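Side-chain contacts in putative hexose oxidase (Nonomuraea sp. ATCC 39727, PDB 5AWV), which carries a covalently bound FAD and probably oxidises a sugar carried by teicoplanin-type glycopeptide antibiotics: residues A[72-77]-A[183-188]; A[112-117]-A[123-128]; A[194-199]-A[207-212]. All blocks are in the same frame, centred on the assembly; numbering follows the deposited sequence.

Contact 1: A[72-77]-A[183-188]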
loop_
_atom_site.group_PDB
_atom_site.type_symbol
_atom_site.label_atom_id
_atom_site.label_comp_id
_atom_site.label_asym_id
_atom_site.label_seq_id
_atom_site.Cartn_x
_atom_site.Cartn_y
_atom_site.Cartn_z
ATOM N N ASP A 72 24.551 3.788 -2.301
ATOM C CA ASP A 72 25.431 4.726 -1.510
ATOM C C ASP A 72 24.804 5.213 -0.215
ATOM O O ASP A 72 25.477 5.373 0.845
ATOM C CB ASP A 72 25.918 5.960 -2.317
ATOM C CG ASP A 72 26.583 5.582 -3.656
ATOM O OD1 ASP A 72 27.244 4.510 -3.713
ATOM O OD2 ASP A 72 26.442 6.357 -4.657
ATOM N N ALA A 73 23.504 5.510 -0.269
ATOM C CA ALA A 73 22.809 6.021 0.908
ATOM C C ALA A 73 22.700 4.913 1.971
ATOM O O ALA A 73 22.956 5.178 3.106
ATOM C CB ALA A 73 21.436 6.564 0.540
ATOM N N VAL A 74 22.391 3.692 1.566
ATOM C CA VAL A 74 22.366 2.545 2.468
ATOM C C VAL A 74 23.757 2.349 3.127
ATOM O O VAL A 74 23.850 2.380 4.357
ATOM C CB VAL A 74 21.934 1.288 1.719
ATOM C CG1 VAL A 74 22.126 0.065 2.589
ATOM C CG2 VAL A 74 20.392 1.389 1.412
ATOM N N GLU A 75 24.802 2.287 2.295
ATOM C CA GLU A 75 26.201 2.102 2.786
ATOM C C GLU A 75 26.622 3.154 3.776
ATOM O O GLU A 75 27.264 2.868 4.779
ATOM C CB GLU A 75 27.205 2.041 1.629
ATOM C CG GLU A 75 28.266 0.909 1.690
ATOM C CD GLU A 75 28.517 0.290 0.286
ATOM O OE1 GLU A 75 29.069 -0.802 0.161
ATOM O OE2 GLU A 75 28.098 0.847 -0.746
ATOM N N GLU A 76 26.276 4.395 3.509
ATOM C CA GLU A 76 26.482 5.439 4.466
ATOM C C GLU A 76 25.871 5.243 5.861
ATOM O O GLU A 76 26.519 5.560 6.885
ATOM C CB GLU A 76 26.062 6.794 3.887
ATOM C CG GLU A 76 26.437 7.914 4.844
ATOM C CD GLU A 76 26.329 9.316 4.259
ATOM O OE1 GLU A 76 26.306 10.239 5.102
ATOM O OE2 GLU A 76 26.245 9.494 3.003
ATOM N N THR A 77 24.639 4.728 5.925
ATOM C CA THR A 77 24.027 4.477 7.199
ATOM C C THR A 77 24.742 3.258 7.843
ATOM O O THR A 77 24.785 3.174 9.020
ATOM C CB THR A 77 22.508 4.177 7.072
ATOM O OG1 THR A 77 22.325 2.971 6.306
ATOM C CG2 THR A 77 21.774 5.341 6.359
ATOM N N GLU A 183 14.237 -5.558 -7.925
ATOM C CA GLU A 183 15.603 -5.086 -7.743
ATOM C C GLU A 183 15.705 -4.522 -6.363
ATOM O O GLU A 183 14.939 -3.683 -5.954
ATOM C CB GLU A 183 15.981 -3.990 -8.755
ATOM C CG GLU A 183 17.453 -3.588 -8.671
ATOM C CD GLU A 183 17.824 -2.433 -9.658
ATOM O OE1 GLU A 183 17.448 -1.243 -9.515
ATOM O OE2 GLU A 183 18.525 -2.722 -10.577
ATOM N N VAL A 184 16.619 -5.069 -5.567
ATOM C CA VAL A 184 16.730 -4.734 -4.161
ATOM C C VAL A 184 18.183 -4.421 -3.838
ATOM O O VAL A 184 19.103 -5.150 -4.302
ATOM C CB VAL A 184 16.343 -5.936 -3.294
ATOM C CG1 VAL A 184 16.134 -5.490 -1.845
ATOM C CG2 VAL A 184 15.064 -6.576 -3.841
ATOM N N VAL A 185 18.379 -3.396 -3.012
ATOM C CA VAL A 185 19.667 -3.060 -2.451
ATOM C C VAL A 185 19.718 -3.701 -1.042
ATOM O O VAL A 185 18.920 -3.373 -0.171
ATOM C CB VAL A 185 19.915 -1.574 -2.414
ATOM C CG1 VAL A 185 21.145 -1.207 -1.629
ATOM C CG2 VAL A 185 19.971 -1.004 -3.821
ATOM N N VAL A 186 20.598 -4.673 -0.889
ATOM C CA VAL A 186 20.805 -5.395 0.350
ATOM C C VAL A 186 22.197 -5.135 0.935
ATOM O O VAL A 186 23.079 -4.693 0.211
ATOM C CB VAL A 186 20.659 -6.930 0.120
ATOM C CG1 VAL A 186 19.241 -7.253 -0.361
ATOM C CG2 VAL A 186 21.715 -7.481 -0.871
ATOM N N VAL A 187 22.387 -5.493 2.203
ATOM C CA VAL A 187 23.639 -5.255 2.914
ATOM C C VAL A 187 24.192 -6.588 3.337
ATOM O O VAL A 187 23.512 -7.322 4.071
ATOM C CB VAL A 187 23.423 -4.427 4.156
ATOM C CG1 VAL A 187 24.673 -4.335 4.976
ATOM C CG2 VAL A 187 22.976 -3.011 3.789
ATOM N N ASN A 188 25.438 -6.909 2.922
ATOM C CA ASN A 188 26.005 -8.251 3.276
ATOM C C ASN A 188 26.624 -8.271 4.668
ATOM O O ASN A 188 26.629 -7.276 5.368
ATOM C CB ASN A 188 27.013 -8.759 2.181
ATOM C CG ASN A 188 28.249 -7.897 2.070
ATOM O OD1 ASN A 188 28.562 -7.071 2.893
ATOM N ND2 ASN A 188 28.900 -8.057 1.002
#
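Val-74 of helix 67-80 is held over two alternate residues of strand 179-187, Val-185 and Val-187, its CA lying 7.9 Å from Val-185 CA and 7.9 Å from Val-187 CA. No hydrogen bond spans the two segments; three valines make the whole contact, and all three are buried. The fork of Val-74 divides the work. With chi1 at 171°, CG1 is anti to the backbone N and reaches Val-187, while CG2, beside that N, reaches Val-185. The CG1 branch meets Val-187 CG2 at 3.4 Å, closer than two methyls usually sit, the two side chains meeting at a slant. The other branch is looser: Val-74 CG2 stands 4.1 Å from Val-185 CG1, and these side chains run past one another in opposite directions. Val-186, between the two strand valines, turns its side chain away from the helix. One turn further along the helix, Thr-77 OG1 donates to the carbonyl oxygen of Val-74, in the carbonyl plane and on a lone pair, and is also bonded to His-514 NE2. Phe-515 packs on both Val-74 and Val-187, and Glu-75 OE1 accepts from the backbone N of Ala-193 at the start of strand 193-199. Because Val-74 also touches Ile-106 of strand 104-107 and Val-223 of strand 223-229, helix 67-80 is wedged between the four-stranded and five-stranded sheets of the FAD-binding region.

Contact 2: A[112-117]-A[123-128]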
loop_
_atom_site.group_PDB
_atom_site.type_symbol
_atom_site.label_atom_id
_atom_site.label_comp_id
_atom_site.label_asym_id
_atom_site.label_seq_id
_atom_site.Cartn_x
_atom_site.Cartn_y
_atom_site.Cartn_z
ATOM N N THR A 112 10.205 7.441 -9.904
ATOM C CA THR A 112 8.814 7.378 -10.352
ATOM C C THR A 112 8.646 6.848 -11.808
ATOM O O THR A 112 7.664 7.141 -12.452
ATOM C CB THR A 112 8.133 8.754 -10.282
ATOM O OG1 THR A 112 8.852 9.645 -11.118
ATOM C CG2 THR A 112 8.093 9.301 -8.934
ATOM N N GLU A 113 9.589 6.102 -12.343
ATOM C CA GLU A 113 9.384 5.548 -13.697
ATOM C C GLU A 113 8.259 4.476 -13.761
ATOM O O GLU A 113 8.110 3.665 -12.844
ATOM C CB GLU A 113 10.699 4.924 -14.192
ATOM C CG GLU A 113 10.546 4.121 -15.487
ATOM C CD GLU A 113 11.534 4.483 -16.561
ATOM O OE1 GLU A 113 12.420 3.637 -16.883
ATOM O OE2 GLU A 113 11.371 5.606 -17.105
ATOM N N ILE A 114 7.502 4.474 -14.851
ATOM C CA ILE A 114 6.545 3.447 -15.156
ATOM C C ILE A 114 6.701 3.222 -16.630
ATOM O O ILE A 114 6.470 4.165 -17.457
ATOM C CB ILE A 114 5.096 3.875 -14.849
ATOM C CG1 ILE A 114 4.957 4.347 -13.420
ATOM C CG2 ILE A 114 4.072 2.807 -15.324
ATOM C CD1 ILE A 114 3.604 5.064 -13.239
ATOM N N ALA A 115 7.125 2.037 -17.015
ATOM C CA ALA A 115 7.399 1.767 -18.437
ATOM C C ALA A 115 7.445 0.329 -18.751
ATOM O O ALA A 115 7.678 -0.540 -17.883
ATOM C CB ALA A 115 8.713 2.360 -18.846
ATOM N N TYR A 116 7.118 0.053 -19.991
ATOM C CA TYR A 116 7.319 -1.290 -20.509
ATOM C C TYR A 116 8.837 -1.531 -20.699
ATOM O O TYR A 116 9.513 -0.738 -21.310
ATOM C CB TYR A 116 6.625 -1.507 -21.808
ATOM C CG TYR A 116 7.042 -2.836 -22.425
ATOM C CD1 TYR A 116 6.687 -4.068 -21.818
ATOM C CD2 TYR A 116 7.793 -2.852 -23.613
ATOM C CE1 TYR A 116 7.037 -5.286 -22.378
ATOM C CE2 TYR A 116 8.123 -4.078 -24.208
ATOM C CZ TYR A 116 7.760 -5.292 -23.583
ATOM O OH TYR A 116 8.134 -6.489 -24.185
ATOM N N ASP A 117 9.337 -2.627 -20.143
ATOM C CA ASP A 117 10.759 -2.949 -20.167
ATOM C C ASP A 117 10.996 -4.135 -21.056
ATOM O O ASP A 117 10.760 -5.268 -20.612
ATOM C CB ASP A 117 11.226 -3.255 -18.745
ATOM C CG ASP A 117 12.736 -3.543 -18.651
ATOM O OD1 ASP A 117 13.315 -3.983 -19.660
ATOM O OD2 ASP A 117 13.296 -3.333 -17.575
ATOM N N PHE A 123 6.316 -4.773 -17.086
ATOM C CA PHE A 123 6.251 -3.379 -16.662
ATOM C C PHE A 123 7.089 -3.072 -15.479
ATOM O O PHE A 123 6.960 -3.678 -14.438
ATOM C CB PHE A 123 4.807 -3.011 -16.374
ATOM C CG PHE A 123 3.978 -2.950 -17.575
ATOM C CD1 PHE A 123 3.952 -1.818 -18.348
ATOM C CD2 PHE A 123 3.246 -4.021 -17.967
ATOM C CE1 PHE A 123 3.158 -1.752 -19.451
ATOM C CE2 PHE A 123 2.495 -3.957 -19.060
ATOM C CZ PHE A 123 2.415 -2.834 -19.814
ATOM N N LEU A 124 7.998 -2.150 -15.638
ATOM C CA LEU A 124 8.847 -1.617 -14.599
ATOM C C LEU A 124 8.019 -0.511 -13.897
ATOM O O LEU A 124 7.494 0.458 -14.579
ATOM C CB LEU A 124 10.081 -0.975 -15.255
ATOM C CG LEU A 124 11.264 -0.566 -14.387
ATOM C CD1 LEU A 124 12.469 0.009 -15.124
ATOM C CD2 LEU A 124 10.945 0.480 -13.417
ATOM N N ILE A 125 7.880 -0.632 -12.580
ATOM C CA ILE A 125 7.209 0.391 -11.724
ATOM C C ILE A 125 8.118 0.644 -10.576
ATOM O O ILE A 125 8.467 -0.262 -9.763
ATOM C CB ILE A 125 5.852 -0.091 -11.238
ATOM C CG1 ILE A 125 4.996 -0.512 -12.449
ATOM C CG2 ILE A 125 5.092 1.000 -10.516
ATOM C CD1 ILE A 125 3.636 -1.011 -12.095
ATOM N N GLU A 126 8.546 1.891 -10.476
ATOM C CA GLU A 126 9.409 2.331 -9.400
ATOM C C GLU A 126 8.634 2.671 -8.129
ATOM O O GLU A 126 7.461 3.001 -8.236
ATOM C CB GLU A 126 10.316 3.503 -9.863
ATOM C CG GLU A 126 11.466 2.985 -10.675
ATOM C CD GLU A 126 12.445 4.040 -11.136
ATOM O OE1 GLU A 126 12.103 5.222 -11.160
ATOM O OE2 GLU A 126 13.573 3.645 -11.507
ATOM N N PRO A 127 9.262 2.464 -6.942
ATOM C CA PRO A 127 8.656 2.559 -5.597
ATOM C C PRO A 127 8.154 3.937 -5.182
ATOM O O PRO A 127 7.240 4.005 -4.406
ATOM C CB PRO A 127 9.752 2.106 -4.633
ATOM C CG PRO A 127 11.021 2.323 -5.429
ATOM C CD PRO A 127 10.718 2.142 -6.858
ATOM N N GLY A 128 8.632 4.995 -5.754
ATOM C CA GLY A 128 8.132 6.302 -5.395
ATOM C C GLY A 128 6.840 6.726 -6.057
ATOM O O GLY A 128 6.249 7.764 -5.667
#
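Glu-113 O is gripped by two donors: the backbone N of Glu-126 at 3.0 Å, and Asn-129 ND2, which also bonds to Glu-126 O and so ties both segments together. In return Glu-113 N gives its hydrogen to Glu-126 OE1 at 2.9 Å, an almost straight bond (167°) that meets the carboxylate from above its plane. Glu-126 CG lies beside its own backbone N (chi1 -79°) and the chain beyond is extended, which carries the carboxylate back along Glu-113. Further along the hairpin of strands 114-117 and 122-125, Ala-115 and Leu-124 form a regular antiparallel hydrogen-bonded pair, with Leu-124 N to Ala-115 O at 2.8 Å. On their face the Leu-124 and Glu-113 side chains cross at about a right angle, with Leu-124 CD1 4.0 Å from Glu-113 OE1. The reverse face carries Ile-114 against Ile-125 and Tyr-116 CB against Phe-123 CE1 (4.2 Å). Leu-27 of a second subunit packs over Leu-124 and Glu-113, while helix 131-142 covers the reverse face, where Phe-123 meets Trp-142 edge-to-face; Pro-127, beyond the strand, touches FAD. A side-chain carboxylate therefore completes the bonding where the strands part. Glu-113 OE1 and Glu-126 OE2 lie 5.5 Å apart, a like-charge pair that may raise one pKa slightly, while the N-H of Glu-113 would help to stabilise charge on Glu-126.

Contact 3: A[194-199]-A[207-212]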
loop_
_atom_site.group_PDB
_atom_site.type_symbol
_atom_site.label_atom_id
_atom_site.label_comp_id
_atom_site.label_asym_id
_atom_site.label_seq_id
_atom_site.Cartn_x
_atom_site.Cartn_y
_atom_site.Cartn_z
ATOM N N ARG A 194 24.846 -4.176 -1.917
ATOM C CA ARG A 194 24.843 -4.830 -3.165
ATOM C C ARG A 194 23.452 -4.734 -3.818
ATOM O O ARG A 194 22.450 -4.710 -3.082
ATOM C CB ARG A 194 25.147 -6.340 -2.965
ATOM C CG ARG A 194 26.601 -6.706 -3.204
ATOM C CD ARG A 194 27.420 -6.708 -1.939
ATOM N NE ARG A 194 28.850 -6.952 -2.216
ATOM C CZ ARG A 194 29.714 -6.061 -2.718
ATOM N NH1 ARG A 194 29.353 -4.813 -3.057
ATOM N NH2 ARG A 194 30.966 -6.434 -2.900
ATOM N N VAL A 195 23.385 -4.869 -5.137
ATOM C CA VAL A 195 22.157 -4.830 -5.868
ATOM C C VAL A 195 21.883 -6.202 -6.412
ATOM O O VAL A 195 22.758 -6.820 -7.027
ATOM C CB VAL A 195 22.273 -3.846 -7.026
ATOM C CG1 VAL A 195 20.984 -3.826 -7.873
ATOM C CG2 VAL A 195 22.618 -2.485 -6.480
ATOM N N ILE A 196 20.647 -6.683 -6.233
ATOM C CA ILE A 196 20.224 -7.947 -6.715
ATOM C C ILE A 196 18.937 -7.805 -7.518
ATOM O O ILE A 196 17.971 -7.214 -7.034
ATOM C CB ILE A 196 19.999 -8.919 -5.529
ATOM C CG1 ILE A 196 21.316 -9.154 -4.814
ATOM C CG2 ILE A 196 19.368 -10.207 -6.025
ATOM C CD1 ILE A 196 21.287 -10.197 -3.750
ATOM N N VAL A 197 18.904 -8.373 -8.718
ATOM C CA VAL A 197 17.674 -8.530 -9.436
ATOM C C VAL A 197 17.225 -9.994 -9.284
ATOM O O VAL A 197 17.937 -10.903 -9.700
ATOM C CB VAL A 197 17.811 -8.120 -10.899
ATOM C CG1 VAL A 197 16.536 -8.435 -11.660
ATOM C CG2 VAL A 197 18.107 -6.649 -11.020
ATOM N N ALA A 198 16.060 -10.217 -8.684
ATOM C CA ALA A 198 15.493 -11.561 -8.409
ATOM C C ALA A 198 14.167 -11.739 -9.093
ATOM O O ALA A 198 13.316 -10.820 -9.058
ATOM C CB ALA A 198 15.371 -11.718 -6.850
ATOM N N THR A 199 13.957 -12.837 -9.822
ATOM C CA THR A 199 12.789 -13.030 -10.577
ATOM C C THR A 199 11.989 -14.244 -10.129
ATOM O O THR A 199 12.505 -15.107 -9.425
ATOM C CB THR A 199 13.032 -13.251 -12.129
ATOM O OG1 THR A 199 13.403 -14.633 -12.369
ATOM C CG2 THR A 199 14.087 -12.315 -12.685
ATOM N N HIS A 207 15.710 -16.661 -6.261
ATOM C CA HIS A 207 14.257 -16.932 -6.260
ATOM C C HIS A 207 13.665 -16.681 -4.870
ATOM O O HIS A 207 12.520 -16.153 -4.803
ATOM C CB HIS A 207 13.958 -18.396 -6.649
ATOM C CG HIS A 207 12.543 -18.641 -7.024
ATOM N ND1 HIS A 207 11.677 -19.357 -6.237
ATOM C CD2 HIS A 207 11.827 -18.231 -8.083
ATOM C CE1 HIS A 207 10.514 -19.467 -6.830
ATOM N NE2 HIS A 207 10.588 -18.836 -7.978
ATOM N N ASP A 208 14.403 -17.062 -3.819
ATOM C CA ASP A 208 14.054 -16.798 -2.429
ATOM C C ASP A 208 13.780 -15.310 -2.089
ATOM O O ASP A 208 12.790 -14.988 -1.415
ATOM C CB ASP A 208 14.992 -17.448 -1.413
ATOM C CG ASP A 208 16.481 -16.950 -1.502
ATOM O OD1 ASP A 208 16.880 -16.387 -2.577
ATOM O OD2 ASP A 208 17.231 -17.123 -0.472
ATOM N N LEU A 209 14.653 -14.401 -2.539
ATOM C CA LEU A 209 14.452 -12.975 -2.414
ATOM C C LEU A 209 13.178 -12.448 -3.121
ATOM O O LEU A 209 12.520 -11.554 -2.554
ATOM C CB LEU A 209 15.683 -12.156 -2.871
ATOM C CG LEU A 209 15.688 -10.670 -2.536
ATOM C CD1 LEU A 209 15.749 -10.497 -1.034
ATOM C CD2 LEU A 209 16.870 -9.993 -3.172
ATOM N N TRP A 210 12.936 -12.886 -4.336
ATOM C CA TRP A 210 11.760 -12.543 -5.148
ATOM C C TRP A 210 10.553 -13.021 -4.271
ATOM O O TRP A 210 9.612 -12.297 -4.016
ATOM C CB TRP A 210 11.719 -13.291 -6.470
ATOM C CG TRP A 210 10.339 -13.364 -6.989
ATOM C CD1 TRP A 210 9.663 -12.342 -7.574
ATOM C CD2 TRP A 210 9.399 -14.462 -6.851
ATOM N NE1 TRP A 210 8.361 -12.745 -7.820
ATOM C CE2 TRP A 210 8.171 -14.020 -7.358
ATOM C CE3 TRP A 210 9.486 -15.756 -6.334
ATOM C CZ2 TRP A 210 7.043 -14.840 -7.435
ATOM C CZ3 TRP A 210 8.381 -16.554 -6.366
ATOM C CH2 TRP A 210 7.138 -16.092 -6.904
ATOM N N TRP A 211 10.572 -14.297 -3.884
ATOM C CA TRP A 211 9.471 -14.853 -3.095
ATOM C C TRP A 211 9.166 -14.014 -1.786
ATOM O O TRP A 211 7.991 -13.729 -1.501
ATOM C CB TRP A 211 9.710 -16.356 -2.753
ATOM C CG TRP A 211 8.626 -16.978 -1.902
ATOM C CD1 TRP A 211 7.493 -17.554 -2.329
ATOM C CD2 TRP A 211 8.555 -16.942 -0.494
ATOM N NE1 TRP A 211 6.754 -18.028 -1.243
ATOM C CE2 TRP A 211 7.354 -17.587 -0.112
ATOM C CE3 TRP A 211 9.408 -16.467 0.485
ATOM C CZ2 TRP A 211 7.004 -17.802 1.230
ATOM C CZ3 TRP A 211 9.047 -16.639 1.848
ATOM C CH2 TRP A 211 7.873 -17.345 2.188
ATOM N N ALA A 212 10.165 -13.542 -1.084
ATOM C CA ALA A 212 9.933 -12.846 0.110
ATOM C C ALA A 212 9.197 -11.504 -0.126
ATOM O O ALA A 212 8.606 -10.939 0.820
ATOM C CB ALA A 212 11.182 -12.594 0.843
#
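Strand 193-199, the outermost strand at one end of the five-stranded antiparallel sheet beside the flavin, is crossed by the short helix 207-212, onto which Ile-196 and Ala-198 are turned. The two segments run at 77° to each other, and their axes close to 6.2 Å. The helix carries the Asp-Leu-Trp-Trp run that shortly precedes the glycine-rich loop, as in berberine-bridge-type flavoproteins. Small size brings the backbones together at Ala-198, whose CB lies 4.0 Å from Leu-209 CB and equally far from Trp-210 CB, settled between these two consecutive residues. Two residues earlier on the strand, Ile-196 CG2, the branch anti to its backbone N, touches Leu-209 CD2 at 3.8 Å, the two side chains passing at an angle. Tyr-509 of helix 499-509 packs against both, so this end of the contact lies within a larger apolar cluster; the OH of Tyr-509 also bonds to Asp-208 OD1.

At the far end of the strand the rings of the helix close on the backbone of Thr-199. The indole of Trp-210 lays one face over the carbonyl carbon of Thr-199, with Trp-210 CG 3.7 Å from Thr-199 C, while its NE1 is fixed by a bond to Leu-179 O on the adjoining strand. Thr-199 OG1 is bonded within the connecting loop, by Asp-204 OD2 and the backbone N of Glu-201. His-207 CD2 comes within 3.5 Å of Thr-199 O, and Trp-210 CE3 sits 3.6 Å above one face of the imidazole, offset toward the ring's rim.

How the contacts relate
From the N terminus, helix 67-80 comes first and meets strand 179-187 only after 105 residues, so contact 1 closes a long loop. Contact 2 is nested wholly inside that loop as a tight hairpin with five residues between its segments. Contact 3 follows in series, opening after contact 1 has closed and joining strand 193-199 to the helix just after it. All three reach the same five-stranded sheet: contact 2 builds the edge at 114-117, contact 3 backs the opposite edge, and contact 1 attaches a helix to the strand beside that edge. Contacts 1 and 3 touch directly through neighbouring strands, whereas contact 2 stays about 7 Å from contact 1 at the nearest atoms.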